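Long-range contacts in VP24 (White spot syndrome virus, PDB 5HLJ), which is a major envelope protein of the virus, probably a structural component held in the viral membrane: residues K48-G53 against D67-S72; S124-V129 against D157-Y162; V16-I21 against S165-P170; N32-V37 against K89-Y94. One frame throughout, in Å; residues are numbered along the deposited sequence.

Interaction 1: residues K48-G53 against D67-S72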
loop_
_atom_site.group_PDB
_atom_site.type_symbol
_atom_site.label_atom_id
_atom_site.label_comp_id
_atom_site.label_asym_id
_atom_site.label_seq_id
_atom_site.Cartn_x
_atom_site.Cartn_y
_atom_site.Cartn_z
ATOM N N LYS A 48 23.238 2.834 -1.746
ATOM C CA LYS A 48 22.854 3.470 -2.999
ATOM C C LYS A 48 22.125 2.489 -3.914
ATOM O O LYS A 48 22.596 1.379 -4.166
ATOM C CB LYS A 48 24.078 4.053 -3.727
ATOM C CG LYS A 48 23.693 4.956 -4.923
ATOM C CD LYS A 48 24.819 5.132 -5.953
ATOM C CE LYS A 48 25.611 6.429 -5.756
ATOM N NZ LYS A 48 24.972 7.655 -6.354
ATOM N N VAL A 49 20.968 2.897 -4.409
ATOM C CA VAL A 49 20.268 2.086 -5.376
ATOM C C VAL A 49 20.657 2.568 -6.762
ATOM O O VAL A 49 20.576 3.751 -7.058
ATOM C CB VAL A 49 18.755 2.127 -5.156
ATOM C CG1 VAL A 49 18.024 1.560 -6.344
ATOM C CG2 VAL A 49 18.407 1.345 -3.898
ATOM N N TYR A 50 21.120 1.641 -7.597
ATOM C CA TYR A 50 21.565 1.960 -8.949
ATOM C C TYR A 50 20.684 1.244 -9.952
ATOM O O TYR A 50 20.656 0.006 -10.011
ATOM C CB TYR A 50 23.042 1.564 -9.152
ATOM C CG TYR A 50 23.680 1.996 -10.468
ATOM C CD1 TYR A 50 24.715 2.935 -10.484
ATOM C CD2 TYR A 50 23.291 1.441 -11.683
ATOM C CE1 TYR A 50 25.324 3.323 -11.670
ATOM C CE2 TYR A 50 23.892 1.825 -12.875
ATOM C CZ TYR A 50 24.911 2.769 -12.857
ATOM O OH TYR A 50 25.510 3.146 -14.031
ATOM N N VAL A 51 19.991 2.020 -10.767
ATOM C CA VAL A 51 19.154 1.437 -11.785
ATOM C C VAL A 51 19.858 1.523 -13.135
ATOM O O VAL A 51 19.832 2.573 -13.777
ATOM C CB VAL A 51 17.783 2.142 -11.846
ATOM C CG1 VAL A 51 16.893 1.496 -12.885
ATOM C CG2 VAL A 51 17.112 2.119 -10.476
ATOM N N ALA A 52 20.475 0.417 -13.564
ATOM C CA ALA A 52 21.204 0.371 -14.839
ATOM C C ALA A 52 20.284 0.463 -16.046
ATOM O O ALA A 52 19.060 0.407 -15.917
ATOM C CB ALA A 52 22.046 -0.903 -14.922
ATOM N N GLY A 53 20.872 0.605 -17.228
ATOM C CA GLY A 53 20.090 0.593 -18.454
ATOM C C GLY A 53 19.423 -0.754 -18.720
ATOM O O GLY A 53 19.831 -1.787 -18.186
ATOM N N ASP A 67 25.021 -0.188 -4.164
ATOM C CA ASP A 67 24.879 -1.268 -3.205
ATOM C C ASP A 67 23.827 -2.294 -3.645
ATOM O O ASP A 67 23.901 -3.480 -3.295
ATOM C CB ASP A 67 24.520 -0.692 -1.831
ATOM C CG ASP A 67 25.615 0.220 -1.279
ATOM O OD1 ASP A 67 26.606 -0.318 -0.736
ATOM O OD2 ASP A 67 25.479 1.464 -1.387
ATOM N N ILE A 68 22.848 -1.813 -4.406
ATOM C CA ILE A 68 21.774 -2.627 -4.964
ATOM C C ILE A 68 21.612 -2.207 -6.425
ATOM O O ILE A 68 21.397 -1.022 -6.704
ATOM C CB ILE A 68 20.441 -2.438 -4.192
ATOM C CG1 ILE A 68 20.587 -2.871 -2.734
ATOM C CG2 ILE A 68 19.333 -3.210 -4.841
ATOM C CD1 ILE A 68 19.401 -2.491 -1.863
ATOM N N ILE A 69 21.746 -3.157 -7.352
ATOM C CA ILE A 69 21.752 -2.842 -8.775
ATOM C C ILE A 69 20.586 -3.523 -9.460
ATOM O O ILE A 69 20.407 -4.742 -9.336
ATOM C CB ILE A 69 23.069 -3.301 -9.477
ATOM C CG1 ILE A 69 24.270 -3.160 -8.546
ATOM C CG2 ILE A 69 23.285 -2.541 -10.794
ATOM C CD1 ILE A 69 24.622 -1.725 -8.209
ATOM N N LEU A 70 19.806 -2.753 -10.207
ATOM C CA LEU A 70 18.642 -3.292 -10.874
ATOM C C LEU A 70 18.705 -3.069 -12.375
ATOM O O LEU A 70 19.208 -2.041 -12.834
ATOM C CB LEU A 70 17.360 -2.658 -10.338
ATOM C CG LEU A 70 17.032 -2.704 -8.848
ATOM C CD1 LEU A 70 17.670 -1.540 -8.106
ATOM C CD2 LEU A 70 15.532 -2.679 -8.695
ATOM N N THR A 71 18.174 -4.031 -13.131
ATOM C CA THR A 71 17.923 -3.855 -14.554
ATOM C C THR A 71 16.597 -4.539 -14.920
ATOM O O THR A 71 16.269 -5.598 -14.394
ATOM C CB THR A 71 19.088 -4.424 -15.429
ATOM O OG1 THR A 71 18.832 -4.157 -16.809
ATOM C CG2 THR A 71 19.245 -5.932 -15.236
ATOM N N SER A 72 15.818 -3.913 -15.790
ATOM C CA SER A 72 14.640 -4.559 -16.342
ATOM C C SER A 72 15.000 -5.167 -17.692
ATOM O O SER A 72 15.722 -4.551 -18.479
ATOM C CB SER A 72 13.483 -3.571 -16.473
ATOM O OG SER A 72 13.870 -2.408 -17.180
#
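Asp67 takes hold of the backbone of Lys48 just where two parallel strands, 48-51 and 68-72, come together. Its side chain can be traced outward from CB. Asp67 CB sits 3.7 Å from Lys48 O. A chi1 of -62° then lays CG beside Asp67's own backbone N and turns the carboxylate toward Lys48 N. At the tip, OD2 of Asp67 receives the Lys48 N-H at 2.7 Å, on its anti side and in a nearly straight line (171°). Lys48 O is gripped twice in return: by Asp67 N at 2.9 Å, on a lone pair, and by Ile68 N at 3.2 Å. Beyond these bonds the regular parallel ladder runs on, with Tyr50 N bonded to Ile68 O, Leu70 N to Tyr50 O and Ala52 N to Leu70 O. Past its end, Thr71 OG1 donates to Gly53 O at 2.9 Å and also bonds to Thr56 N. Val49, Val51, Ile68 and Leu70 share one face of the sheet, where Val49 CG1 presses on Leu70 CD1 at 3.6 Å. On the other face Tyr50 CB lies 3.8 Å from Ile69 CD1. These strands belong to a beta-alpha-beta unit whose short helix 58-61 sets Leu61 on Ile69 and Thr71; strand 33-42 flanks 48-51, and strand 90-99 flanks 68-72.

Interaction 2: residues S124-V129 against D157-Y162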
loop_
_atom_site.group_PDB
_atom_site.type_symbol
_atom_site.label_atom_id
_atom_site.label_comp_id
_atom_site.label_asym_id
_atom_site.label_seq_id
_atom_site.Cartn_x
_atom_site.Cartn_y
_atom_site.Cartn_z
ATOM N N SER A 124 -3.430 8.803 -16.340
ATOM C CA SER A 124 -4.232 7.727 -16.881
ATOM C C SER A 124 -5.074 7.015 -15.822
ATOM O O SER A 124 -4.548 6.519 -14.834
ATOM C CB SER A 124 -3.346 6.710 -17.574
ATOM O OG SER A 124 -4.091 5.536 -17.790
ATOM N N ALA A 125 -6.381 6.945 -16.055
ATOM C CA ALA A 125 -7.310 6.248 -15.166
ATOM C C ALA A 125 -7.568 4.850 -15.676
ATOM O O ALA A 125 -8.618 4.268 -15.420
ATOM C CB ALA A 125 -8.638 7.014 -15.044
ATOM N N ASN A 126 -6.620 4.337 -16.444
ATOM C CA ASN A 126 -6.637 2.947 -16.881
ATOM C C ASN A 126 -6.545 2.022 -15.660
ATOM O O ASN A 126 -5.481 1.937 -15.035
ATOM C CB ASN A 126 -5.467 2.728 -17.845
ATOM C CG ASN A 126 -5.526 1.400 -18.560
ATOM O OD1 ASN A 126 -6.479 0.624 -18.418
ATOM N ND2 ASN A 126 -4.495 1.134 -19.350
ATOM N N LYS A 127 -7.645 1.359 -15.291
ATOM C CA LYS A 127 -7.656 0.534 -14.073
ATOM C C LYS A 127 -6.852 -0.746 -14.275
ATOM O O LYS A 127 -6.721 -1.229 -15.400
ATOM C CB LYS A 127 -9.080 0.189 -13.637
ATOM C CG LYS A 127 -9.865 1.369 -13.082
ATOM C CD LYS A 127 -11.218 0.918 -12.538
ATOM C CE LYS A 127 -12.222 0.558 -13.651
ATOM N NZ LYS A 127 -12.702 1.778 -14.378
ATOM N N PHE A 128 -6.310 -1.287 -13.183
ATOM C CA PHE A 128 -5.448 -2.463 -13.253
ATOM C C PHE A 128 -5.511 -3.339 -12.000
ATOM O O PHE A 128 -5.874 -2.890 -10.922
ATOM C CB PHE A 128 -3.989 -2.036 -13.497
ATOM C CG PHE A 128 -3.451 -1.092 -12.453
ATOM C CD1 PHE A 128 -2.848 -1.573 -11.299
ATOM C CD2 PHE A 128 -3.554 0.283 -12.624
ATOM C CE1 PHE A 128 -2.371 -0.699 -10.333
ATOM C CE2 PHE A 128 -3.066 1.159 -11.662
ATOM C CZ PHE A 128 -2.475 0.665 -10.517
ATOM N N VAL A 129 -5.150 -4.601 -12.157
ATOM C CA VAL A 129 -4.923 -5.467 -11.015
ATOM C C VAL A 129 -3.423 -5.760 -10.961
ATOM O O VAL A 129 -2.804 -6.130 -11.961
ATOM C CB VAL A 129 -5.743 -6.772 -11.103
ATOM C CG1 VAL A 129 -5.438 -7.696 -9.936
ATOM C CG2 VAL A 129 -7.212 -6.451 -11.131
ATOM N N ASP A 157 1.589 4.882 -26.113
ATOM C CA ASP A 157 2.431 6.041 -25.821
ATOM C C ASP A 157 1.730 7.140 -25.037
ATOM O O ASP A 157 2.378 8.063 -24.550
ATOM C CB ASP A 157 2.983 6.641 -27.114
ATOM C CG ASP A 157 4.050 5.785 -27.738
ATOM O OD1 ASP A 157 5.088 5.574 -27.064
ATOM O OD2 ASP A 157 3.860 5.336 -28.895
ATOM N N THR A 158 0.412 7.059 -24.920
ATOM C CA THR A 158 -0.317 8.128 -24.254
ATOM C C THR A 158 -0.429 7.899 -22.751
ATOM O O THR A 158 -0.671 8.838 -21.996
ATOM C CB THR A 158 -1.746 8.295 -24.832
ATOM O OG1 THR A 158 -2.481 7.069 -24.693
ATOM C CG2 THR A 158 -1.678 8.674 -26.292
ATOM N N ASN A 159 -0.241 6.654 -22.320
ATOM C CA ASN A 159 -0.651 6.264 -20.982
ATOM C C ASN A 159 0.318 5.286 -20.296
ATOM O O ASN A 159 -0.086 4.530 -19.411
ATOM C CB ASN A 159 -2.063 5.650 -21.042
ATOM C CG ASN A 159 -2.107 4.340 -21.835
ATOM O OD1 ASN A 159 -1.081 3.859 -22.324
ATOM N ND2 ASN A 159 -3.289 3.745 -21.940
ATOM N N ARG A 160 1.584 5.294 -20.700
ATOM C CA ARG A 160 2.515 4.258 -20.262
ATOM C C ARG A 160 3.354 4.607 -19.025
ATOM O O ARG A 160 4.110 3.769 -18.540
ATOM C CB ARG A 160 3.473 3.910 -21.405
ATOM C CG ARG A 160 4.455 5.019 -21.739
ATOM C CD ARG A 160 5.305 4.625 -22.929
ATOM N NE ARG A 160 6.673 5.115 -22.806
ATOM C CZ ARG A 160 7.176 6.131 -23.494
ATOM N NH1 ARG A 160 6.424 6.769 -24.387
ATOM N NH2 ARG A 160 8.441 6.495 -23.295
ATOM N N HIS A 161 3.237 5.833 -18.525
ATOM C CA HIS A 161 4.131 6.295 -17.475
ATOM C C HIS A 161 3.651 5.942 -16.067
ATOM O O HIS A 161 2.542 6.306 -15.690
ATOM C CB HIS A 161 4.316 7.804 -17.587
ATOM C CG HIS A 161 5.489 8.318 -16.813
ATOM N ND1 HIS A 161 6.760 7.805 -16.966
ATOM C CD2 HIS A 161 5.587 9.304 -15.888
ATOM C CE1 HIS A 161 7.592 8.457 -16.176
ATOM N NE2 HIS A 161 6.903 9.370 -15.505
ATOM N N TYR A 162 4.487 5.239 -15.297
ATOM C CA TYR A 162 4.104 4.826 -13.947
ATOM C C TYR A 162 5.174 5.095 -12.897
ATOM O O TYR A 162 6.363 5.200 -13.205
ATOM C CB TYR A 162 3.715 3.332 -13.935
ATOM C CG TYR A 162 2.329 3.171 -14.492
ATOM C CD1 TYR A 162 2.103 3.095 -15.881
ATOM C CD2 TYR A 162 1.231 3.162 -13.650
ATOM C CE1 TYR A 162 0.803 3.003 -16.398
ATOM C CE2 TYR A 162 -0.050 3.070 -14.149
ATOM C CZ TYR A 162 -0.264 2.992 -15.520
ATOM O OH TYR A 162 -1.560 2.900 -15.967
HETATM O O HOH W 1 -3.697 3.963 -14.563
HETATM O O HOH W 2 -2.416 3.545 -18.653
#
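An ST turn, in which Ser124 OG accepts from Asn126 N, leads toward strand 128-131 and faces Asn159 and Tyr162 at the entry to strand 161-170. Direct touches are few: Ser124 OG lies 3.8 Å from Asn159 CB, and no hydrogen bond runs straight across. With a chi1 of 65°, CG of Asn159 stands between its backbone N and carbonyl carbon, which brings its amide obliquely across that of Asn126. The two amide planes are 18° apart with their ND2 atoms 3.9 Å from each other, and each nitrogen has its own acceptor, Glu153 O for Asn126 and Asp154 O for Asn159; Asn159 OD1 accepts from Asp156 N. Strands 128-131 and 161-170 are not neighbours in the mixed sheet, and the hydrogen bonding between the segments runs through water. Tyr162 OH donates to water 1 at 2.8 Å, and that water donates in turn to Ser124 O and Asn126 O, both at 2.7 Å. Water 2 gives its protons to Asn159 O at 2.6 Å and to Tyr162 OH at 2.9 Å; it accepts a longer bond from Asn126 ND2 and also bonds to Ser124 OG. Phe128 CE2 comes to 4.4 Å from Tyr162 CE2, and both rings meet Phe151 of strand 141-151. Lys127 NZ forms a salt bridge with Asp152 of the second subunit.

Interaction 3: residues V16-I21 against S165-P170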
loop_
_atom_site.group_PDB
_atom_site.type_symbol
_atom_site.label_atom_id
_atom_site.label_comp_id
_atom_site.label_asym_id
_atom_site.label_seq_id
_atom_site.Cartn_x
_atom_site.Cartn_y
_atom_site.Cartn_z
ATOM N N VAL A 16 18.719 -2.379 9.046
ATOM C CA VAL A 16 18.032 -2.888 10.224
ATOM C C VAL A 16 16.578 -2.396 10.287
ATOM O O VAL A 16 15.817 -2.790 11.174
ATOM C CB VAL A 16 18.802 -2.503 11.521
ATOM C CG1 VAL A 16 20.039 -3.397 11.694
ATOM C CG2 VAL A 16 19.192 -1.027 11.515
ATOM N N GLU A 17 16.197 -1.548 9.332
ATOM C CA GLU A 17 14.810 -1.083 9.209
ATOM C C GLU A 17 14.267 -1.171 7.789
ATOM O O GLU A 17 15.027 -1.176 6.819
ATOM C CB GLU A 17 14.672 0.365 9.674
ATOM C CG GLU A 17 14.316 0.528 11.131
ATOM C CD GLU A 17 15.301 1.422 11.855
ATOM O OE1 GLU A 17 15.273 1.443 13.098
ATOM O OE2 GLU A 17 16.111 2.103 11.181
ATOM N N SER A 18 12.943 -1.197 7.685
ATOM C CA SER A 18 12.259 -1.169 6.405
ATOM C C SER A 18 12.335 0.196 5.760
ATOM O O SER A 18 12.448 1.198 6.442
ATOM C CB SER A 18 10.799 -1.554 6.569
ATOM O OG SER A 18 10.698 -2.834 7.149
ATOM N N GLU A 19 12.252 0.230 4.437
ATOM C CA GLU A 19 12.247 1.490 3.727
ATOM C C GLU A 19 11.502 1.345 2.403
ATOM O O GLU A 19 11.473 0.266 1.814
ATOM C CB GLU A 19 13.684 1.967 3.513
ATOM C CG GLU A 19 13.797 3.346 2.909
ATOM C CD GLU A 19 15.223 3.867 2.890
ATOM O OE1 GLU A 19 16.127 3.186 3.441
ATOM O OE2 GLU A 19 15.429 4.970 2.338
ATOM N N ILE A 20 10.868 2.425 1.962
ATOM C CA ILE A 20 10.214 2.473 0.669
ATOM C C ILE A 20 11.163 3.027 -0.389
ATOM O O ILE A 20 11.819 4.040 -0.171
ATOM C CB ILE A 20 8.953 3.335 0.717
ATOM C CG1 ILE A 20 7.907 2.708 1.634
ATOM C CG2 ILE A 20 8.349 3.459 -0.644
ATOM C CD1 ILE A 20 7.282 1.480 1.076
ATOM N N ILE A 21 11.233 2.338 -1.524
ATOM C CA ILE A 21 12.052 2.702 -2.677
ATOM C C ILE A 21 11.120 3.214 -3.767
ATOM O O ILE A 21 10.279 2.461 -4.250
ATOM C CB ILE A 21 12.854 1.472 -3.208
ATOM C CG1 ILE A 21 13.654 0.806 -2.078
ATOM C CG2 ILE A 21 13.759 1.839 -4.362
ATOM C CD1 ILE A 21 14.521 1.764 -1.287
ATOM N N SER A 165 6.389 1.978 -6.240
ATOM C CA SER A 165 6.821 1.934 -4.855
ATOM C C SER A 165 7.130 0.510 -4.431
ATOM O O SER A 165 6.288 -0.373 -4.563
ATOM C CB SER A 165 5.761 2.521 -3.924
ATOM O OG SER A 165 5.782 3.931 -3.950
ATOM N N MET A 166 8.334 0.290 -3.923
ATOM C CA MET A 166 8.683 -1.016 -3.365
ATOM C C MET A 166 9.059 -0.871 -1.901
ATOM O O MET A 166 9.794 0.043 -1.539
ATOM C CB MET A 166 9.845 -1.658 -4.131
ATOM C CG MET A 166 9.601 -1.828 -5.612
ATOM S SD MET A 166 10.901 -2.780 -6.442
ATOM C CE MET A 166 12.266 -1.617 -6.418
ATOM N N ARG A 167 8.577 -1.773 -1.057
ATOM C CA ARG A 167 9.036 -1.775 0.319
ATOM C C ARG A 167 10.119 -2.816 0.531
ATOM O O ARG A 167 9.918 -3.996 0.268
ATOM C CB ARG A 167 7.878 -2.010 1.297
ATOM C CG ARG A 167 8.357 -1.991 2.750
ATOM C CD ARG A 167 7.211 -2.071 3.757
ATOM N NE ARG A 167 7.669 -2.531 5.074
ATOM C CZ ARG A 167 7.368 -1.929 6.229
ATOM N NH1 ARG A 167 6.617 -0.823 6.239
ATOM N NH2 ARG A 167 7.817 -2.430 7.384
ATOM N N PHE A 168 11.277 -2.358 0.998
ATOM C CA PHE A 168 12.385 -3.227 1.374
ATOM C C PHE A 168 12.394 -3.467 2.876
ATOM O O PHE A 168 12.178 -2.540 3.659
ATOM C CB PHE A 168 13.740 -2.615 0.972
ATOM C CG PHE A 168 14.022 -2.637 -0.505
ATOM C CD1 PHE A 168 13.040 -2.980 -1.421
ATOM C CD2 PHE A 168 15.286 -2.302 -0.977
ATOM C CE1 PHE A 168 13.312 -2.979 -2.798
ATOM C CE2 PHE A 168 15.574 -2.310 -2.332
ATOM C CZ PHE A 168 14.581 -2.651 -3.250
ATOM N N SER A 169 12.683 -4.696 3.289
ATOM C CA SER A 169 12.897 -4.965 4.706
ATOM C C SER A 169 14.025 -5.981 4.904
ATOM O O SER A 169 14.337 -6.751 4.002
ATOM C CB SER A 169 11.587 -5.433 5.366
ATOM O OG SER A 169 11.092 -6.601 4.750
ATOM N N PRO A 170 14.660 -5.968 6.083
ATOM C CA PRO A 170 15.795 -6.867 6.312
ATOM C C PRO A 170 15.381 -8.317 6.462
ATOM O O PRO A 170 14.312 -8.591 6.997
ATOM C CB PRO A 170 16.395 -6.351 7.631
ATOM C CG PRO A 170 15.764 -5.012 7.869
ATOM C CD PRO A 170 14.426 -5.077 7.234
#
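Ile21 and Phe168 form the tight part of an antiparallel strand pair that joins 19-28, near the start of the chain, to 161-170, near its end. Ile21 CG1 sits over the centre of the Phe168 ring, 3.5 Å from the centroid and only 5° off the normal, a clean CH-pi contact. Its chi1 of -53° sets CG1 beside the backbone N, on the side where the ring lies. The backbones are hydrogen-bonded here: Ile21 N donates to Met166 O at 2.7 Å, Met166 N donates back to Ile21 O, and Glu19 and Phe168 exchange a second pair. On this face Ile68 and Leu70 pack against Phe168 and Met166.

The Val16 end is looser. Val16 is exposed, and the strand pairing has given way to van der Waals contact, with Pro170 CG 3.7 Å from Val16 C.

The sheet face bearing Ile20 and Arg167 is a different matter, for it looks to the neighbouring subunits: Ile20 packs on Arg167 of the second subunit, and the Arg167 NH1 atoms of all three copies come close. Within the chain Ile20 CD1 lies 3.5 Å from Arg167 CB, the two side chains crossing at about a right angle. Farther along, Ser18 CB rests over one face of the guanidinium, toward its rim, 3.2 Å from Arg167 NH2.

Interaction 4: residues N32-V37 against K89-Y94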
loop_
_atom_site.group_PDB
_atom_site.type_symbol
_atom_site.label_atom_id
_atom_site.label_comp_id
_atom_site.label_asym_id
_atom_site.label_seq_id
_atom_site.Cartn_x
_atom_site.Cartn_y
_atom_site.Cartn_z
ATOM N N ASN A 32 5.363 -6.748 -23.885
ATOM C CA ASN A 32 4.475 -6.745 -22.730
ATOM C C ASN A 32 5.258 -6.604 -21.422
ATOM O O ASN A 32 5.084 -7.388 -20.492
ATOM C CB ASN A 32 3.628 -8.021 -22.719
ATOM C CG ASN A 32 2.541 -8.012 -23.783
ATOM O OD1 ASN A 32 2.815 -8.151 -24.970
ATOM N ND2 ASN A 32 1.295 -7.868 -23.356
ATOM N N HIS A 33 6.133 -5.606 -21.368
ATOM C CA HIS A 33 6.981 -5.396 -20.206
ATOM C C HIS A 33 6.805 -4.032 -19.542
ATOM O O HIS A 33 6.240 -3.102 -20.120
ATOM C CB HIS A 33 8.450 -5.549 -20.586
ATOM C CG HIS A 33 8.907 -6.968 -20.686
ATOM N ND1 HIS A 33 9.196 -7.572 -21.887
ATOM C CD2 HIS A 33 9.133 -7.899 -19.730
ATOM C CE1 HIS A 33 9.589 -8.816 -21.668
ATOM N NE2 HIS A 33 9.562 -9.036 -20.367
ATOM N N PHE A 34 7.307 -3.931 -18.318
ATOM C CA PHE A 34 7.581 -2.637 -17.720
ATOM C C PHE A 34 9.060 -2.408 -17.874
ATOM O O PHE A 34 9.826 -3.355 -17.883
ATOM C CB PHE A 34 7.177 -2.583 -16.243
ATOM C CG PHE A 34 5.736 -2.288 -16.026
ATOM C CD1 PHE A 34 5.231 -1.021 -16.285
ATOM C CD2 PHE A 34 4.879 -3.271 -15.559
ATOM C CE1 PHE A 34 3.898 -0.740 -16.078
ATOM C CE2 PHE A 34 3.541 -2.996 -15.356
ATOM C CZ PHE A 34 3.048 -1.734 -15.619
ATOM N N ASN A 35 9.468 -1.154 -17.980
ATOM C CA ASN A 35 10.875 -0.832 -18.175
ATOM C C ASN A 35 11.314 0.294 -17.236
ATOM O O ASN A 35 10.660 1.344 -17.169
ATOM C CB ASN A 35 11.110 -0.449 -19.643
ATOM C CG ASN A 35 12.577 -0.442 -20.020
ATOM O OD1 ASN A 35 13.378 -1.202 -19.472
ATOM N ND2 ASN A 35 12.934 0.417 -20.966
ATOM N N PHE A 36 12.400 0.075 -16.492
ATOM C CA PHE A 36 12.900 1.107 -15.578
ATOM C C PHE A 36 13.332 2.367 -16.322
ATOM O O PHE A 36 13.719 2.303 -17.484
ATOM C CB PHE A 36 14.085 0.602 -14.763
ATOM C CG PHE A 36 13.724 -0.399 -13.702
ATOM C CD1 PHE A 36 12.790 -0.082 -12.708
ATOM C CD2 PHE A 36 14.348 -1.647 -13.667
ATOM C CE1 PHE A 36 12.468 -1.005 -11.716
ATOM C CE2 PHE A 36 14.029 -2.576 -12.683
ATOM C CZ PHE A 36 13.084 -2.246 -11.700
ATOM N N VAL A 37 13.254 3.508 -15.645
ATOM C CA VAL A 37 14.017 4.688 -16.033
ATOM C C VAL A 37 15.342 4.601 -15.288
ATOM O O VAL A 37 15.364 4.393 -14.072
ATOM C CB VAL A 37 13.283 5.998 -15.684
ATOM C CG1 VAL A 37 14.207 7.196 -15.871
ATOM C CG2 VAL A 37 12.017 6.138 -16.517
ATOM N N LYS A 89 -2.275 -5.203 -22.652
ATOM C CA LYS A 89 -3.002 -4.997 -21.396
ATOM C C LYS A 89 -2.337 -5.721 -20.236
ATOM O O LYS A 89 -2.411 -5.278 -19.084
ATOM C CB LYS A 89 -4.451 -5.474 -21.511
ATOM C CG LYS A 89 -5.220 -4.718 -22.534
ATOM C CD LYS A 89 -6.641 -5.194 -22.673
ATOM C CE LYS A 89 -7.264 -4.511 -23.891
ATOM N NZ LYS A 89 -8.740 -4.576 -23.911
ATOM N N GLU A 90 -1.692 -6.837 -20.550
ATOM C CA GLU A 90 -1.053 -7.667 -19.543
ATOM C C GLU A 90 0.448 -7.462 -19.587
ATOM O O GLU A 90 1.093 -7.798 -20.575
ATOM C CB GLU A 90 -1.422 -9.133 -19.756
ATOM C CG GLU A 90 -2.922 -9.347 -19.844
ATOM C CD GLU A 90 -3.328 -10.818 -19.957
ATOM O OE1 GLU A 90 -2.505 -11.657 -20.403
ATOM O OE2 GLU A 90 -4.482 -11.129 -19.581
ATOM N N LEU A 91 0.995 -6.880 -18.520
ATOM C CA LEU A 91 2.396 -6.454 -18.503
ATOM C C LEU A 91 3.167 -7.079 -17.361
ATOM O O LEU A 91 2.612 -7.369 -16.301
ATOM C CB LEU A 91 2.498 -4.930 -18.403
ATOM C CG LEU A 91 2.619 -4.116 -19.690
ATOM C CD1 LEU A 91 1.472 -4.419 -20.636
ATOM C CD2 LEU A 91 2.668 -2.616 -19.376
ATOM N N GLU A 92 4.457 -7.277 -17.573
ATOM C CA GLU A 92 5.283 -7.864 -16.538
ATOM C C GLU A 92 6.570 -7.065 -16.367
ATOM O O GLU A 92 7.171 -6.615 -17.337
ATOM C CB GLU A 92 5.575 -9.328 -16.869
ATOM C CG GLU A 92 6.396 -10.081 -15.814
ATOM C CD GLU A 92 6.647 -11.540 -16.184
ATOM O OE1 GLU A 92 6.112 -12.019 -17.217
ATOM O OE2 GLU A 92 7.390 -12.218 -15.442
ATOM N N LEU A 93 6.956 -6.830 -15.125
ATOM C CA LEU A 93 8.308 -6.379 -14.841
ATOM C C LEU A 93 9.165 -7.627 -14.615
ATOM O O LEU A 93 8.885 -8.413 -13.714
ATOM C CB LEU A 93 8.360 -5.459 -13.611
ATOM C CG LEU A 93 9.800 -5.164 -13.178
ATOM C CD1 LEU A 93 10.483 -4.185 -14.159
ATOM C CD2 LEU A 93 9.888 -4.681 -11.735
ATOM N N TYR A 94 10.177 -7.828 -15.450
ATOM C CA TYR A 94 11.103 -8.930 -15.246
ATOM C C TYR A 94 12.462 -8.314 -14.957
ATOM O O TYR A 94 13.168 -7.869 -15.877
ATOM C CB TYR A 94 11.151 -9.866 -16.469
ATOM C CG TYR A 94 11.939 -11.141 -16.228
ATOM C CD1 TYR A 94 11.299 -12.352 -15.978
ATOM C CD2 TYR A 94 13.333 -11.127 -16.237
ATOM C CE1 TYR A 94 12.039 -13.520 -15.749
ATOM C CE2 TYR A 94 14.069 -12.267 -16.003
ATOM C CZ TYR A 94 13.429 -13.465 -15.761
ATOM O OH TYR A 94 14.203 -14.589 -15.526
HETATM O O HOH W 3 10.010 -5.735 -17.602
#
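Leu91 and Leu93 are the bumps here, and the aromatic rings of Phe34 and Phe36 give them surfaces to fit. Leu91 CD2 rides over one face of the Phe34 ring, 4.0 Å from its centroid and offset toward the rim, while Leu91 CB comes up to Phe34 CE2 at 3.8 Å. Leu91 CD2 also rests near His33 O, so the leucine fills the angle between ring and backbone. Leu93 does the matching job two residues on: its CB meets Phe34 CB at 4.1 Å, and its two methyls reach Phe36, CD1 lying over the ring face and CD2 4.0 Å from CZ. Phe34 with Leu91, and Phe36 with Leu93, cross at about a right angle. Phe147 closes on Phe34 from strand 141-151.

Hydrogen bonds join the segments at the Asn32 end. Asn32 ND2 donates to Glu90 O at 2.8 Å, the acceptor lying in the amide plane, and a chi1 of -73° places CG beside Asn32's own backbone N. Glu87 O takes a second bond from ND2. Asn32 O then accepts from Glu92 N at 3.0 Å, and Phe34 N reaches Glu92 O at 2.9 Å from above the carbonyl plane. His33 stacks on His79, whose ND1 bonds to Glu92 OE1.

Only His33 and Glu92 form a bridge, and the strands diverge at 42°. Just before strand 33-42, Asn32 with His33 faces Val28 on the neighbouring strand in the manner of a G1 beta bulge.

In the fold
All four contacts reach one mixed sheet. Strands 33-42 and 90-99, which meet in interaction 4, are the outer neighbours of the parallel pair in interaction 1; Ser72 OG lies 3.0 Å from Phe36 N, a probable hydrogen bond between the two. Interaction 1 also leans on interaction 3, with Ile68 CD1 3.9 Å from Phe168 CE2. Interactions 2 and 3 use opposite ends of strand 161-170, their centres 25 Å apart, and both touch the third subunit. Interaction 2 reaches interaction 4 through Tyr162 CD1 and Phe34 CE1, 4.2 Å apart. Interactions 1 and 2 do not touch, their nearest atoms being about 11 Å apart.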